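Local coordinates for transcriptional regulator Tm0710 (Thermotoga maritima, PDB 2A61), which probably binds DNA as a homodimer of winged helix-turn-helix subunits and thereby regulates transcription, as in other members of the MarR family, at residues 46-50 / 51-55; 62-65 / 66-70; 99-102 / 103-107; 113-116 / 117-121; 125-128 / 129-133. All blocks are in the same frame, centred on the assembly; numbering follows the deposited sequence.

Interaction 1. Residues 46-50 / 51-55; sequences GPKRP and GELSV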
loop_
_atom_site.group_PDB
_atom_site.type_symbol
_atom_site.label_atom_id
_atom_site.label_comp_id
_atom_site.label_asym_id
_atom_site.label_seq_id
_atom_site.Cartn_x
_atom_site.Cartn_y
_atom_site.Cartn_z
ATOM N N GLY A 46 7.624 -2.206 -15.298
ATOM C CA GLY A 46 8.284 -1.593 -16.438
ATOM C C GLY A 46 7.696 -0.253 -16.854
ATOM O O GLY A 46 6.944 0.363 -16.104
ATOM N N PRO A 47 8.038 0.193 -18.071
ATOM C CA PRO A 47 7.785 1.527 -18.639
ATOM C C PRO A 47 6.322 1.910 -18.515
ATOM O O PRO A 47 5.422 1.083 -18.770
ATOM C CB PRO A 47 8.170 1.383 -20.114
ATOM C CG PRO A 47 9.112 0.213 -20.149
ATOM C CD PRO A 47 8.772 -0.691 -19.003
ATOM N N LYS A 48 6.075 3.148 -18.094
ATOM C CA LYS A 48 4.732 3.610 -17.896
ATOM C C LYS A 48 4.551 4.938 -18.622
ATOM O O LYS A 48 5.436 5.826 -18.578
ATOM C CB LYS A 48 4.404 3.773 -16.399
ATOM C CG LYS A 48 4.407 2.535 -15.586
ATOM C CD LYS A 48 3.223 1.618 -16.037
ATOM C CE LYS A 48 3.117 0.358 -15.196
ATOM N NZ LYS A 48 1.927 -0.486 -15.609
ATOM N N ARG A 49 3.382 5.086 -19.261
ATOM C CA ARG A 49 3.017 6.384 -19.866
ATOM C C ARG A 49 2.611 7.332 -18.736
ATOM O O ARG A 49 2.167 6.872 -17.677
ATOM C CB ARG A 49 1.818 6.213 -20.833
ATOM C CG ARG A 49 2.019 5.090 -21.885
ATOM C CD ARG A 49 0.801 4.969 -22.793
ATOM N NE ARG A 49 1.020 3.996 -23.891
ATOM C CZ ARG A 49 1.544 4.319 -25.074
ATOM N NH1 ARG A 49 1.959 5.555 -25.310
ATOM N NH2 ARG A 49 1.684 3.395 -26.032
ATOM N N PRO A 50 2.728 8.656 -18.964
ATOM C CA PRO A 50 2.338 9.614 -17.938
ATOM C C PRO A 50 0.871 9.495 -17.538
ATOM O O PRO A 50 0.571 9.617 -16.379
ATOM C CB PRO A 50 2.616 10.976 -18.597
ATOM C CG PRO A 50 3.593 10.703 -19.635
ATOM C CD PRO A 50 3.296 9.328 -20.158
ATOM N N GLY A 51 -0.034 9.245 -18.495
ATOM C CA GLY A 51 -1.431 8.932 -18.203
ATOM C C GLY A 51 -1.666 7.733 -17.308
ATOM O O GLY A 51 -2.556 7.780 -16.484
ATOM N N GLU A 52 -0.893 6.651 -17.483
ATOM C CA GLU A 52 -0.980 5.455 -16.624
ATOM C C GLU A 52 -0.550 5.738 -15.168
ATOM O O GLU A 52 -1.125 5.212 -14.200
ATOM C CB GLU A 52 -0.106 4.339 -17.206
ATOM C CG GLU A 52 -0.649 3.808 -18.580
ATOM C CD GLU A 52 0.272 2.812 -19.309
ATOM O OE1 GLU A 52 1.480 2.797 -19.043
ATOM O OE2 GLU A 52 -0.217 2.073 -20.221
ATOM N N LEU A 53 0.464 6.570 -14.999
ATOM C CA LEU A 53 0.887 7.010 -13.656
ATOM C C LEU A 53 -0.199 7.847 -12.963
ATOM O O LEU A 53 -0.417 7.711 -11.769
ATOM C CB LEU A 53 2.209 7.787 -13.734
ATOM C CG LEU A 53 3.436 6.999 -14.220
ATOM C CD1 LEU A 53 4.709 7.946 -14.289
ATOM C CD2 LEU A 53 3.699 5.807 -13.313
ATOM N N SER A 54 -0.875 8.702 -13.729
ATOM C CA SER A 54 -2.004 9.504 -13.237
ATOM C C SER A 54 -3.166 8.604 -12.706
ATOM O O SER A 54 -3.723 8.827 -11.620
ATOM C CB SER A 54 -2.469 10.445 -14.372
ATOM O OG SER A 54 -3.692 11.002 -14.024
ATOM N N VAL A 55 -3.480 7.553 -13.469
ATOM C CA VAL A 55 -4.544 6.596 -13.109
ATOM C C VAL A 55 -4.122 5.801 -11.879
ATOM O O VAL A 55 -4.930 5.625 -10.975
ATOM C CB VAL A 55 -4.930 5.674 -14.311
ATOM C CG1 VAL A 55 -5.869 4.563 -13.879
ATOM C CG2 VAL A 55 -5.586 6.514 -15.449
HETATM O O HOH W 1 2.872 0.959 -20.181
HETATM O O HOH W 2 0.057 1.497 -22.640
#
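E52 reaches back to R49, and the two side chains cross obliquely, with the guanidinium and carboxylate planes 76° apart. The aliphatic part of the arginine meets the acid: R49 CG stands 3.7 Å from E52 OE1. The same oxygen takes a nearly straight hydrogen bond from the backbone, R49 N to E52 OE1 at 3.0 Å with an N-H...O angle of 168°, and the N-H arrives from well above the carboxylate plane. What brings the carboxylate there is E52 CG lying anti to its carbonyl carbon (chi1 -67°) and the extended chain beyond it, which folds the acid over the start of the helix. R49 holds the N-cap position of helix 50-57, so E52, three residues on, ties down the N-H of the cap residue. In the MarR family this short helix and helix 61-73 form the helix-turn-helix. The charged ends stay apart, R49 NE being 4.3 Å from E52 OE2. Water 2 spans them, accepting from R49 NE in the guanidinium plane and donating to E52 OE2, while R49 NH1 makes its salt bridge with D82. Water 1 donates to both P47 O (2.9 Å) and E52 OE1 (2.6 Å). K48 runs at about a right angle to E52, its CD 3.7 Å from E52 OE1, and its ammonium pairs with E45. On its other partner, L53, the approach is apolar: K48 CB lies 3.8 Å from L53 CD2. L53 continues inward to I38, V64, V68 and L91, and its N donates to R49 O at 3.2 Å, closing the first turn.

Interaction 2. Residues 62-65 / 66-70; sequences STVT and GLVKR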
loop_
_atom_site.group_PDB
_atom_site.type_symbol
_atom_site.label_atom_id
_atom_site.label_comp_id
_atom_site.label_asym_id
_atom_site.label_seq_id
_atom_site.Cartn_x
_atom_site.Cartn_y
_atom_site.Cartn_z
ATOM N N SER A 62 -1.020 17.164 -14.057
ATOM C CA SER A 62 -0.144 18.222 -13.524
ATOM C C SER A 62 0.648 17.776 -12.316
ATOM O O SER A 62 1.824 18.106 -12.200
ATOM C CB SER A 62 -0.908 19.518 -13.170
ATOM O OG SER A 62 -2.070 19.271 -12.382
ATOM N N THR A 63 0.005 17.031 -11.415
ATOM C CA THR A 63 0.688 16.518 -10.230
ATOM C C THR A 63 1.775 15.505 -10.641
ATOM O O THR A 63 2.928 15.579 -10.205
ATOM C CB THR A 63 -0.315 15.835 -9.283
ATOM O OG1 THR A 63 -1.359 16.738 -8.924
ATOM C CG2 THR A 63 0.385 15.333 -8.019
ATOM N N VAL A 64 1.389 14.561 -11.500
ATOM C CA VAL A 64 2.320 13.566 -12.016
ATOM C C VAL A 64 3.546 14.269 -12.626
ATOM O O VAL A 64 4.659 13.915 -12.356
ATOM C CB VAL A 64 1.642 12.694 -13.095
ATOM C CG1 VAL A 64 2.677 11.767 -13.720
ATOM C CG2 VAL A 64 0.467 11.935 -12.490
ATOM N N THR A 65 3.312 15.272 -13.457
ATOM C CA THR A 65 4.383 16.015 -14.102
ATOM C C THR A 65 5.337 16.542 -13.085
ATOM O O THR A 65 6.522 16.401 -13.260
ATOM C CB THR A 65 3.878 17.208 -14.974
ATOM O OG1 THR A 65 2.975 16.708 -15.955
ATOM C CG2 THR A 65 5.051 17.883 -15.690
ATOM N N GLY A 66 4.832 17.153 -12.007
ATOM C CA GLY A 66 5.723 17.662 -10.937
ATOM C C GLY A 66 6.562 16.598 -10.239
ATOM O O GLY A 66 7.777 16.788 -9.994
ATOM N N LEU A 67 5.916 15.474 -9.908
ATOM C CA LEU A 67 6.590 14.344 -9.300
ATOM C C LEU A 67 7.689 13.729 -10.177
ATOM O O LEU A 67 8.746 13.419 -9.681
ATOM C CB LEU A 67 5.571 13.239 -8.875
ATOM C CG LEU A 67 4.419 13.640 -7.920
ATOM C CD1 LEU A 67 3.325 12.577 -7.900
ATOM C CD2 LEU A 67 4.978 13.880 -6.473
ATOM N N VAL A 68 7.366 13.474 -11.451
ATOM C CA VAL A 68 8.270 12.828 -12.423
ATOM C C VAL A 68 9.457 13.756 -12.762
ATOM O O VAL A 68 10.589 13.315 -12.854
ATOM C CB VAL A 68 7.471 12.428 -13.668
ATOM C CG1 VAL A 68 8.391 12.089 -14.841
ATOM C CG2 VAL A 68 6.506 11.213 -13.309
ATOM N N LYS A 69 9.173 15.031 -12.947
ATOM C CA LYS A 69 10.224 16.037 -13.287
ATOM C C LYS A 69 11.369 16.054 -12.273
ATOM O O LYS A 69 12.537 16.163 -12.643
ATOM C CB LYS A 69 9.563 17.414 -13.346
ATOM C CG LYS A 69 10.471 18.607 -13.518
ATOM C CD LYS A 69 9.651 19.899 -13.648
ATOM C CE LYS A 69 8.870 20.240 -12.350
ATOM N NZ LYS A 69 7.990 21.430 -12.500
ATOM N N ARG A 70 11.020 15.942 -10.989
ATOM C CA ARG A 70 12.027 15.874 -9.910
ATOM C C ARG A 70 12.772 14.544 -9.944
ATOM O O ARG A 70 13.966 14.498 -9.767
ATOM C CB ARG A 70 11.360 15.959 -8.562
ATOM C CG ARG A 70 11.173 17.347 -7.994
ATOM C CD ARG A 70 10.728 17.107 -6.496
ATOM N NE ARG A 70 9.287 17.069 -6.504
ATOM C CZ ARG A 70 8.511 16.626 -5.534
ATOM N NH1 ARG A 70 9.017 16.119 -4.421
ATOM N NH2 ARG A 70 7.218 16.713 -5.710
#
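V64 and V68 lie side by side one helical turn apart, pointing the same way, with V64 CG1 3.9 Å from V68 CG2. A second methyl contact is built alike: T63 CG2 and L67 CD1 approach to 4.0 Å, again with their side chains running alongside each other. The threonine methyl can do this because it lies anti to the backbone N, whereas OG1 (chi1 -57°) sits beside that N and faces other partners. Beneath both pairs the backbone fixes the spacing. L67 N donates to T63 O at 3.0 Å, and V68 N to V64 O at 2.9 Å with a C=O...N angle of 170°. The branches of the later residues also rest on these carbonyls, L67 CG being 3.3 Å from T63 O and V68 CG2 3.4 Å from V64 O. Helix 61-73 is the second helix of the helix-turn-helix, which in MarR proteins serves as the DNA recognition helix; a like role is probable here. G66 lies within it at ordinary helical backbone angles, its N bonded to S62 O at 3.2 Å. In the next shell, V64 packs on L53 and S54 of helix 50-57, V68 on L53 and on I38 of helix 33-45, and L67 on A34, I38 and L57. T65 OG1, by contrast, turns back to a hydrogen bond with K61 O. Further out, the second subunit meets the T63 side of the helix: the hydroxyls of T63 and of T63 of the second subunit are hydrogen-bonded to each other, and L67 touches G58 of that subunit.

Interaction 3. Residues 99-102 / 103-107; sequences EVIE and KVIER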
loop_
_atom_site.group_PDB
_atom_site.type_symbol
_atom_site.label_atom_id
_atom_site.label_comp_id
_atom_site.label_asym_id
_atom_site.label_seq_id
_atom_site.Cartn_x
_atom_site.Cartn_y
_atom_site.Cartn_z
ATOM N N GLU A 99 18.181 1.134 -7.137
ATOM C CA GLU A 99 18.872 1.031 -5.847
ATOM C C GLU A 99 17.953 1.460 -4.707
ATOM O O GLU A 99 18.081 0.978 -3.613
ATOM C CB GLU A 99 20.163 1.876 -5.828
ATOM C CG GLU A 99 21.291 1.254 -6.640
ATOM C CD GLU A 99 22.397 2.231 -7.046
ATOM O OE1 GLU A 99 22.319 3.453 -6.743
ATOM O OE2 GLU A 99 23.372 1.748 -7.678
ATOM N N VAL A 100 17.078 2.410 -4.971
ATOM C CA VAL A 100 16.133 2.902 -3.971
ATOM C C VAL A 100 15.200 1.706 -3.598
ATOM O O VAL A 100 15.111 1.355 -2.434
ATOM C CB VAL A 100 15.280 4.064 -4.507
ATOM C CG1 VAL A 100 14.202 4.458 -3.452
ATOM C CG2 VAL A 100 16.140 5.285 -4.907
ATOM N N ILE A 101 14.549 1.075 -4.595
ATOM C CA ILE A 101 13.688 -0.081 -4.327
ATOM C C ILE A 101 14.459 -1.188 -3.603
ATOM O O ILE A 101 13.962 -1.762 -2.629
ATOM C CB ILE A 101 12.980 -0.604 -5.639
ATOM C CG1 ILE A 101 11.780 0.290 -5.978
ATOM C CG2 ILE A 101 12.370 -1.975 -5.427
ATOM C CD1 ILE A 101 12.146 1.535 -6.655
ATOM N N GLU A 102 15.690 -1.463 -4.068
ATOM C CA GLU A 102 16.543 -2.487 -3.440
ATOM C C GLU A 102 16.853 -2.192 -1.965
ATOM O O GLU A 102 16.937 -3.108 -1.154
ATOM C CB GLU A 102 17.859 -2.606 -4.215
ATOM C CG GLU A 102 17.663 -3.204 -5.614
ATOM C CD GLU A 102 18.913 -3.239 -6.482
ATOM O OE1 GLU A 102 19.987 -2.640 -6.131
ATOM O OE2 GLU A 102 18.801 -3.868 -7.547
ATOM N N LYS A 103 17.083 -0.918 -1.641
ATOM C CA LYS A 103 17.285 -0.483 -0.233
ATOM C C LYS A 103 16.027 -0.585 0.629
ATOM O O LYS A 103 16.104 -0.921 1.811
ATOM C CB LYS A 103 17.889 0.920 -0.186
ATOM C CG LYS A 103 19.426 0.888 -0.411
ATOM C CD LYS A 103 20.102 2.275 -0.498
ATOM C CE LYS A 103 21.566 2.127 -0.971
ATOM N NZ LYS A 103 22.135 3.424 -1.499
ATOM N N VAL A 104 14.868 -0.323 0.044
ATOM C CA VAL A 104 13.592 -0.584 0.728
ATOM C C VAL A 104 13.430 -2.103 1.090
ATOM O O VAL A 104 13.063 -2.472 2.237
ATOM C CB VAL A 104 12.387 -0.019 -0.096
ATOM C CG1 VAL A 104 11.040 -0.520 0.457
ATOM C CG2 VAL A 104 12.433 1.513 -0.147
ATOM N N ILE A 105 13.679 -2.954 0.099
ATOM C CA ILE A 105 13.562 -4.402 0.248
ATOM C C ILE A 105 14.568 -4.933 1.281
ATOM O O ILE A 105 14.212 -5.716 2.187
ATOM C CB ILE A 105 13.719 -5.107 -1.139
ATOM C CG1 ILE A 105 12.514 -4.742 -2.033
ATOM C CG2 ILE A 105 13.851 -6.590 -0.944
ATOM C CD1 ILE A 105 12.594 -5.226 -3.455
ATOM N N GLU A 106 15.804 -4.451 1.165
ATOM C CA GLU A 106 16.850 -4.750 2.122
ATOM C C GLU A 106 16.414 -4.405 3.556
ATOM O O GLU A 106 16.602 -5.216 4.422
ATOM C CB GLU A 106 18.152 -4.015 1.775
ATOM C CG GLU A 106 19.237 -4.134 2.808
ATOM C CD GLU A 106 20.501 -3.364 2.431
ATOM O OE1 GLU A 106 20.667 -2.202 2.896
ATOM O OE2 GLU A 106 21.303 -3.932 1.652
ATOM N N ARG A 107 15.842 -3.225 3.778
ATOM C CA ARG A 107 15.386 -2.811 5.123
ATOM C C ARG A 107 14.273 -3.743 5.629
ATOM O O ARG A 107 14.252 -4.139 6.808
ATOM C CB ARG A 107 14.901 -1.354 5.111
ATOM C CG ARG A 107 14.198 -0.880 6.410
ATOM C CD ARG A 107 15.167 -0.779 7.517
ATOM N NE ARG A 107 15.839 0.494 7.356
ATOM C CZ ARG A 107 15.573 1.583 8.065
ATOM N NH1 ARG A 107 14.659 1.553 9.024
ATOM N NH2 ARG A 107 16.258 2.691 7.813
#
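I101 and I105 supply the apolar contact, I101 CG2 lying 3.8 Å from I105 CD1, with the two side chains set at a slant to each other. I105 has CG1 beside its backbone N and an extended chi2 of 174°, which sends CD1 back over the preceding turn; on the way I105 CG1 passes 3.4 Å from I101 O. Backbone bonds make the frame: I105 N to I101 O and V104 N to V100 O, both 3.0 Å, and K103 N to E99 O and E106 N to E102 O, both 2.9 Å. No salt bridge forms across the turn. K103 is extended and its CG skirts E99 O at 3.5 Å, but K103 NZ stays 5.2 Å from E99 OE1. E102 is instead paired with R95, and R107 with E21. The stretch belongs to the long helix 95-119, which follows the winged helix-turn-helix, the probable DNA-binding part of the fold. I101 packs on F36, L39 and Y43 of helix 33-45, V100 on L26 and F29 of helix 26-29, V104 on V25 and F36, and I105 touches R12 of the second subunit.

Interaction 4. Residues 113-116 / 117-121; sequences EKIT and SDLGK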
loop_
_atom_site.group_PDB
_atom_site.type_symbol
_atom_site.label_atom_id
_atom_site.label_comp_id
_atom_site.label_asym_id
_atom_site.label_seq_id
_atom_site.Cartn_x
_atom_site.Cartn_y
_atom_site.Cartn_z
ATOM N N GLU A 113 14.289 -10.433 9.376
ATOM C CA GLU A 113 15.369 -11.214 9.995
ATOM C C GLU A 113 15.361 -11.080 11.533
ATOM O O GLU A 113 15.574 -12.054 12.239
ATOM C CB GLU A 113 16.717 -10.819 9.401
ATOM C CG GLU A 113 17.937 -11.510 10.000
ATOM C CD GLU A 113 19.209 -11.227 9.204
ATOM O OE1 GLU A 113 19.590 -10.029 9.045
ATOM O OE2 GLU A 113 19.823 -12.215 8.731
ATOM N N LYS A 114 15.090 -9.886 12.059
ATOM C CA LYS A 114 14.989 -9.724 13.524
ATOM C C LYS A 114 13.782 -10.475 14.103
ATOM O O LYS A 114 13.870 -11.077 15.188
ATOM C CB LYS A 114 14.934 -8.244 13.924
ATOM C CG LYS A 114 16.224 -7.478 13.690
ATOM C CD LYS A 114 16.221 -6.066 14.340
ATOM C CE LYS A 114 17.288 -5.146 13.713
ATOM N NZ LYS A 114 18.648 -5.809 13.678
ATOM N N ILE A 115 12.664 -10.431 13.378
ATOM C CA ILE A 115 11.426 -11.107 13.773
ATOM C C ILE A 115 11.642 -12.619 13.814
ATOM O O ILE A 115 11.358 -13.281 14.826
ATOM C CB ILE A 115 10.239 -10.785 12.794
ATOM C CG1 ILE A 115 10.088 -9.277 12.551
ATOM C CG2 ILE A 115 8.926 -11.409 13.282
ATOM C CD1 ILE A 115 10.495 -8.390 13.693
ATOM N N THR A 116 12.168 -13.157 12.717
ATOM C CA THR A 116 12.405 -14.606 12.628
ATOM C C THR A 116 13.467 -15.079 13.635
ATOM O O THR A 116 13.405 -16.219 14.146
ATOM C CB THR A 116 12.772 -15.054 11.199
ATOM O OG1 THR A 116 13.956 -14.369 10.785
ATOM C CG2 THR A 116 11.622 -14.771 10.205
ATOM N N SER A 117 14.418 -14.209 13.957
ATOM C CA SER A 117 15.369 -14.506 15.027
ATOM C C SER A 117 14.682 -14.612 16.412
ATOM O O SER A 117 14.940 -15.530 17.192
ATOM C CB SER A 117 16.469 -13.446 15.054
ATOM O OG SER A 117 17.384 -13.703 16.105
ATOM N N ASP A 118 13.809 -13.659 16.720
ATOM C CA ASP A 118 13.040 -13.705 17.982
ATOM C C ASP A 118 12.150 -14.944 18.103
ATOM O O ASP A 118 12.059 -15.565 19.180
ATOM C CB ASP A 118 12.206 -12.436 18.119
ATOM C CG ASP A 118 13.035 -11.249 18.575
ATOM O OD1 ASP A 118 14.186 -11.446 19.003
ATOM O OD2 ASP A 118 12.526 -10.129 18.504
ATOM N N LEU A 119 11.505 -15.297 16.992
ATOM C CA LEU A 119 10.623 -16.458 16.934
ATOM C C LEU A 119 11.376 -17.774 17.086
ATOM O O LEU A 119 10.842 -18.741 17.641
ATOM C CB LEU A 119 9.847 -16.465 15.623
ATOM C CG LEU A 119 8.762 -15.400 15.494
ATOM C CD1 LEU A 119 8.422 -15.155 14.025
ATOM C CD2 LEU A 119 7.527 -15.850 16.269
ATOM N N GLY A 120 12.600 -17.815 16.569
ATOM C CA GLY A 120 13.394 -19.039 16.578
ATOM C C GLY A 120 13.207 -19.782 15.271
ATOM O O GLY A 120 12.190 -19.641 14.606
ATOM N N LYS A 121 14.187 -20.605 14.932
ATOM C CA LYS A 121 14.220 -21.338 13.680
ATOM C C LYS A 121 12.989 -22.232 13.454
ATOM O O LYS A 121 12.370 -22.158 12.383
ATOM C CB LYS A 121 15.489 -22.189 13.629
ATOM C CG LYS A 121 15.782 -22.725 12.253
ATOM C CD LYS A 121 16.470 -24.063 12.403
ATOM C CE LYS A 121 16.561 -24.823 11.095
ATOM N NZ LYS A 121 17.246 -26.128 11.392
#
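The C-terminal end of helix 95-119 lies here, at its junction with helix 121-141, where G120 N bonds back to T116 O. G120 is the first residue to leave helical angles, with a positive phi of 94°, a conformation that glycine adopts readily, and it is also the N-cap of the next helix. The bond from G120 N to T116 O measures 3.0 Å, although the N-H...O angle of 137° shows it to be bent. S124 OG of the following helix lies in hydrogen-bonding position to both T116 O and G120 O, linking the helix end to helix 121-141. One residue earlier, L119 N donates to I115 O at 3.0 Å, and the leucine folds over the same carbonyl, with L119 CG 3.4 Å from I115 O. The methyl contact between I115 CG2 and L119 CD1, 3.9 Å, is less certain because I115 has two conformers. L119 also reaches S124 and I127 of helix 121-141. D118 N bonds K114 O at 3.0 Å, and the carboxyl carbon D118 CG passes 3.5 Å from the same K114 O; D118 OD2 forms a salt bridge with R140 and a hydrogen bond with N141, both of the second subunit, joining this helix end to the dimer interface. I115 and D118 both pack on V137 there. T116 turns its hydroxyl between the backbone N and the carbonyl carbon (chi1 59°), which directs T116 OG1 back down the helix to a hydrogen bond with I112 O.

Interaction 5. Residues 125-128 / 129-133; sequences SKIL and DYLKE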
loop_
_atom_site.group_PDB
_atom_site.type_symbol
_atom_site.label_atom_id
_atom_site.label_comp_id
_atom_site.label_asym_id
_atom_site.label_seq_id
_atom_site.Cartn_x
_atom_site.Cartn_y
_atom_site.Cartn_z
ATOM N N SER A 125 10.035 -21.522 10.664
ATOM C CA SER A 125 9.798 -22.529 9.619
ATOM C C SER A 125 8.327 -22.910 9.517
ATOM O O SER A 125 7.771 -22.961 8.410
ATOM C CB SER A 125 10.632 -23.789 9.870
ATOM O OG SER A 125 12.004 -23.502 9.663
ATOM N N LYS A 126 7.712 -23.175 10.673
ATOM C CA LYS A 126 6.290 -23.481 10.735
ATOM C C LYS A 126 5.475 -22.347 10.126
ATOM O O LYS A 126 4.577 -22.602 9.319
ATOM C CB LYS A 126 5.825 -23.718 12.177
ATOM C CG LYS A 126 5.595 -25.157 12.544
ATOM C CD LYS A 126 6.717 -25.675 13.451
ATOM C CE LYS A 126 6.275 -26.960 14.177
ATOM N NZ LYS A 126 7.043 -27.189 15.446
ATOM N N ILE A 127 5.793 -21.111 10.523
ATOM C CA ILE A 127 5.083 -19.925 10.075
ATOM C C ILE A 127 5.303 -19.712 8.574
ATOM O O ILE A 127 4.367 -19.355 7.863
ATOM C CB ILE A 127 5.454 -18.665 10.914
ATOM C CG1 ILE A 127 4.838 -18.761 12.309
ATOM C CG2 ILE A 127 5.013 -17.361 10.229
ATOM C CD1 ILE A 127 5.357 -17.750 13.299
ATOM N N LEU A 128 6.524 -19.938 8.097
ATOM C CA LEU A 128 6.795 -19.824 6.664
ATOM C C LEU A 128 5.980 -20.845 5.847
ATOM O O LEU A 128 5.389 -20.498 4.828
ATOM C CB LEU A 128 8.296 -19.887 6.350
ATOM C CG LEU A 128 8.688 -19.452 4.918
ATOM C CD1 LEU A 128 7.915 -18.222 4.440
ATOM C CD2 LEU A 128 10.168 -19.241 4.788
ATOM N N ASP A 129 5.888 -22.078 6.326
ATOM C CA ASP A 129 5.034 -23.076 5.661
ATOM C C ASP A 129 3.580 -22.647 5.606
ATOM O O ASP A 129 2.936 -22.823 4.578
ATOM C CB ASP A 129 5.155 -24.447 6.304
ATOM C CG ASP A 129 6.499 -25.118 6.013
ATOM O OD1 ASP A 129 7.156 -24.733 5.034
ATOM O OD2 ASP A 129 6.900 -26.016 6.797
ATOM N N TYR A 130 3.068 -22.077 6.694
ATOM C CA TYR A 130 1.694 -21.577 6.708
ATOM C C TYR A 130 1.477 -20.444 5.731
ATOM O O TYR A 130 0.423 -20.382 5.093
ATOM C CB TYR A 130 1.261 -21.097 8.096
ATOM C CG TYR A 130 1.054 -22.202 9.087
ATOM C CD1 TYR A 130 0.577 -23.451 8.685
ATOM C CD2 TYR A 130 1.320 -21.998 10.446
ATOM C CE1 TYR A 130 0.387 -24.482 9.614
ATOM C CE2 TYR A 130 1.138 -23.025 11.378
ATOM C CZ TYR A 130 0.669 -24.255 10.955
ATOM O OH TYR A 130 0.478 -25.267 11.874
ATOM N N LEU A 131 2.437 -19.522 5.665
ATOM C CA LEU A 131 2.361 -18.378 4.738
ATOM C C LEU A 131 2.433 -18.836 3.287
ATOM O O LEU A 131 1.777 -18.270 2.423
ATOM C CB LEU A 131 3.466 -17.337 5.023
ATOM C CG LEU A 131 3.384 -16.561 6.356
ATOM C CD1 LEU A 131 4.709 -15.892 6.657
ATOM C CD2 LEU A 131 2.275 -15.504 6.336
ATOM N N LYS A 132 3.231 -19.867 3.015
ATOM C CA LYS A 132 3.258 -20.446 1.665
ATOM C C LYS A 132 1.879 -21.026 1.296
ATOM O O LYS A 132 1.346 -20.807 0.193
ATOM C CB LYS A 132 4.362 -21.496 1.563
ATOM C CG LYS A 132 5.742 -20.918 1.426
ATOM C CD LYS A 132 6.741 -22.003 1.704
ATOM C CE LYS A 132 8.126 -21.606 1.336
ATOM N NZ LYS A 132 9.061 -22.660 1.807
ATOM N N GLU A 133 1.277 -21.735 2.240
ATOM C CA GLU A 133 -0.103 -22.196 2.054
ATOM C C GLU A 133 -1.095 -21.076 1.838
ATOM O O GLU A 133 -1.929 -21.157 0.931
ATOM C CB GLU A 133 -0.555 -23.030 3.242
ATOM C CG GLU A 133 0.051 -24.401 3.279
ATOM C CD GLU A 133 -0.721 -25.283 4.222
ATOM O OE1 GLU A 133 -1.450 -26.160 3.724
ATOM O OE2 GLU A 133 -0.655 -25.052 5.447
#
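Y130 has K126 O over one face of its ring, 3.4 Å above the plane and offset toward the rim, while E133 OE2 lies at the edge, in plane. The nearest ring atom to that carbonyl is CD2, with Y130 CD2 to K126 O at 3.5 Å. CG anti to the carbonyl carbon (chi1 -71°) swings the ring back along the preceding turn, and K126 O also accepts the backbone bond of Y130 N at 3.1 Å; one oxygen thus meets both the N-H and the face of the same residue. The ring further meets that of Y130 of the second subunit, the planes about 55° apart. The D129 carboxylate is another flat group: its carbon CG lies 3.5 Å from S125 O, which D129 N bonds at 2.9 Å. Away from the Y130 ring, I127 and L131 lie alongside, pointing the same way, with I127 CG2 3.9 Å from L131 CD1, and L131 CG rests 3.3 Å from I127 O. L128 and K132 touch loosely, L128 CG to K132 CE at 4.2 Å. Outward, I127 packs on Y130, L128 on I10 and L131 on F7, all three partners in the second subunit, and E133 OE1 makes a salt bridge with K123 there. Such an exchange of contacts between terminal helices of two subunits is characteristic of the MarR dimerisation domain.

The five contacts fall into two groups on opposite sides of the chain's centre, with interaction 3 between them. Interactions 1 and 2, 12 Å apart between centres, lie on the two helix-turn-helix helices and the loop before them and touch, S54 CA lying 3.5 Å from V64 CG2. Interactions 4 and 5, with centres about 14 Å apart, belong to consecutive helices of the dimerisation end and meet through L119 CD1 and I127 CD1 at 4.1 Å. Interaction 3 shares helix 95-119 with interaction 4, their centres about 21 Å apart, and stands about 22 Å from 1 and 2. Interactions 2 and 5, with centres about 41 Å apart, both touch the second subunit, so dimer contacts occur at both ends.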